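Local coordinates for protein tyrosine--tRNA ligase, mitochondrial (Emericella nidulans, PDB 5IHX) that is a C-terminally truncated synthetase that probably attaches L-tyrosine to tRNA(Tyr) at the expense of ATP, at residues E152-K157 with F333-E338. Residues are numbered along the deposited sequence; the frame is centred on the assembly and turned at random.
Sequences EKHGYK and FLPIPE
Phe333 meets both His154 and Tyr156, and the short loop it lies in, between helices 321-331 and 336-348, illustrates how the end of one helix can be packed against the lead-in to another. Its CB sits over one face of the His154 imidazole in a CH-pi contact, 4.0 Å from the ring centroid and 28° off the normal. The phenyl ring also meets Tyr156; the two rings lie obliquely, with centroids 6.0 Å apart and planes at 67°. A water joins the same two residues, donating to Phe333 O at 2.6 Å and lying 2.8 Å from Tyr156 OH. Both side chains also touch Val95 of helix 84-95. Next along, Leu334 starts out away from His154 but bends back, bringing CD2 to 3.9 Å from His154 CE1. His154 holds CG anti to its own carbonyl carbon (chi1 -73°), which places the imidazole between residues 333-334 and Lys153 CG over its opposite face, while NE2 hydrogen-bonds to Glu362. Pro335 is the N-cap of helix 336-348, whose start is thus tied, at the domain surface, to the end of helix 126-153, closed by a Schellman motif: Gly155, at positive phi, is C-prime, its N bonded to Glu152 O.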
loop_
_atom_site.group_PDB
_atom_site.type_symbol
_atom_site.label_atom_id
_atom_site.label_comp_id
_atom_site.label_asym_id
_atom_site.label_seq_id
_atom_site.Cartn_x
_atom_site.Cartn_y
_atom_site.Cartn_z
ATOM N N GLU A 152 3.329 -1.481 42.985
ATOM C CA GLU A 152 3.130 -2.118 44.284
ATOM C C GLU A 152 3.873 -1.367 45.386
ATOM O O GLU A 152 3.333 -1.158 46.473
ATOM C CB GLU A 152 3.589 -3.581 44.236
ATOM C CG GLU A 152 3.502 -4.329 45.566
ATOM C CD GLU A 152 2.077 -4.621 45.995
ATOM O OE1 GLU A 152 1.160 -4.522 45.150
ATOM O OE2 GLU A 152 1.874 -4.956 47.182
ATOM N N LYS A 153 5.114 -0.978 45.109
ATOM C CA LYS A 153 5.919 -0.253 46.087
ATOM C C LYS A 153 5.206 1.006 46.570
ATOM O O LYS A 153 5.307 1.372 47.738
ATOM C CB LYS A 153 7.286 0.122 45.498
ATOM C CG LYS A 153 7.966 1.287 46.224
ATOM C CD LYS A 153 9.356 1.585 45.694
ATOM C CE LYS A 153 9.939 2.805 46.396
ATOM N NZ LYS A 153 11.327 3.118 45.967
ATOM N N HIS A 154 4.487 1.664 45.665
ATOM C CA HIS A 154 3.871 2.952 45.965
ATOM C C HIS A 154 2.383 2.841 46.300
ATOM O O HIS A 154 1.646 3.826 46.235
ATOM C CB HIS A 154 4.092 3.909 44.792
ATOM C CG HIS A 154 5.501 4.401 44.688
ATOM N ND1 HIS A 154 6.009 5.381 45.515
ATOM C CD2 HIS A 154 6.520 4.033 43.874
ATOM C CE1 HIS A 154 7.273 5.603 45.208
ATOM N NE2 HIS A 154 7.608 4.799 44.214
ATOM N N GLY A 155 1.945 1.638 46.660
ATOM C CA GLY A 155 0.615 1.444 47.210
ATOM C C GLY A 155 -0.472 1.080 46.216
ATOM O O GLY A 155 -1.640 0.974 46.593
ATOM N N TYR A 156 -0.102 0.888 44.954
ATOM C CA TYR A 156 -1.071 0.491 43.938
ATOM C C TYR A 156 -1.105 -1.029 43.843
ATOM O O TYR A 156 -0.199 -1.649 43.285
ATOM C CB TYR A 156 -0.726 1.113 42.581
ATOM C CG TYR A 156 -0.643 2.621 42.629
ATOM C CD1 TYR A 156 -1.771 3.407 42.432
ATOM C CD2 TYR A 156 0.561 3.259 42.890
ATOM C CE1 TYR A 156 -1.697 4.788 42.485
ATOM C CE2 TYR A 156 0.645 4.633 42.943
ATOM C CZ TYR A 156 -0.485 5.394 42.743
ATOM O OH TYR A 156 -0.397 6.765 42.803
ATOM N N LYS A 157 -2.159 -1.618 44.399
ATOM C CA LYS A 157 -2.300 -3.068 44.454
ATOM C C LYS A 157 -3.113 -3.561 43.267
ATOM O O LYS A 157 -4.223 -3.086 43.025
ATOM C CB LYS A 157 -2.965 -3.495 45.765
ATOM N N PHE A 333 6.665 7.550 40.464
ATOM C CA PHE A 333 5.333 7.437 41.061
ATOM C C PHE A 333 5.288 8.112 42.434
ATOM O O PHE A 333 4.328 7.938 43.185
ATOM C CB PHE A 333 4.927 5.961 41.193
ATOM C CG PHE A 333 4.375 5.347 39.925
ATOM C CD1 PHE A 333 3.891 4.047 39.940
ATOM C CD2 PHE A 333 4.357 6.045 38.725
ATOM C CE1 PHE A 333 3.388 3.461 38.792
ATOM C CE2 PHE A 333 3.851 5.464 37.574
ATOM C CZ PHE A 333 3.366 4.171 37.609
ATOM N N LEU A 334 6.328 8.874 42.759
ATOM C CA LEU A 334 6.391 9.590 44.030
ATOM C C LEU A 334 5.195 10.529 44.175
ATOM O O LEU A 334 4.907 11.301 43.261
ATOM C CB LEU A 334 7.692 10.387 44.140
ATOM C CG LEU A 334 8.984 9.611 44.409
ATOM C CD1 LEU A 334 10.182 10.511 44.179
ATOM C CD2 LEU A 334 9.007 9.058 45.828
ATOM N N PRO A 335 4.478 10.451 45.315
ATOM C CA PRO A 335 3.369 11.386 45.545
ATOM C C PRO A 335 3.814 12.845 45.496
ATOM O O PRO A 335 4.961 13.145 45.833
ATOM C CB PRO A 335 2.879 11.021 46.951
ATOM C CG PRO A 335 3.322 9.622 47.164
ATOM C CD PRO A 335 4.614 9.483 46.419
ATOM N N ILE A 336 2.921 13.732 45.067
ATOM C CA ILE A 336 3.240 15.153 44.962
ATOM C C ILE A 336 3.676 15.739 46.310
ATOM O O ILE A 336 4.639 16.502 46.364
ATOM C CB ILE A 336 2.042 15.958 44.404
ATOM C CG1 ILE A 336 1.719 15.524 42.970
ATOM C CG2 ILE A 336 2.307 17.464 44.480
ATOM C CD1 ILE A 336 2.804 15.826 41.950
ATOM N N PRO A 337 2.967 15.397 47.404
ATOM C CA PRO A 337 3.407 15.882 48.718
ATOM C C PRO A 337 4.850 15.498 49.036
ATOM O O PRO A 337 5.596 16.308 49.585
ATOM C CB PRO A 337 2.436 15.203 49.688
ATOM C CG PRO A 337 1.214 14.973 48.887
ATOM C CD PRO A 337 1.687 14.670 47.497
ATOM N N GLU A 338 5.230 14.271 48.698
ATOM C CA GLU A 338 6.590 13.805 48.941
ATOM C C GLU A 338 7.580 14.574 48.069
ATOM O O GLU A 338 8.697 14.860 48.489
ATOM C CB GLU A 338 6.696 12.301 48.673
ATOM C CG GLU A 338 8.082 11.713 48.907
ATOM C CD GLU A 338 8.540 11.834 50.349
ATOM O OE1 GLU A 338 7.681 12.032 51.236
ATOM O OE2 GLU A 338 9.761 11.729 50.594
HETATM O O HOH W 1 1.919 7.712 44.088
#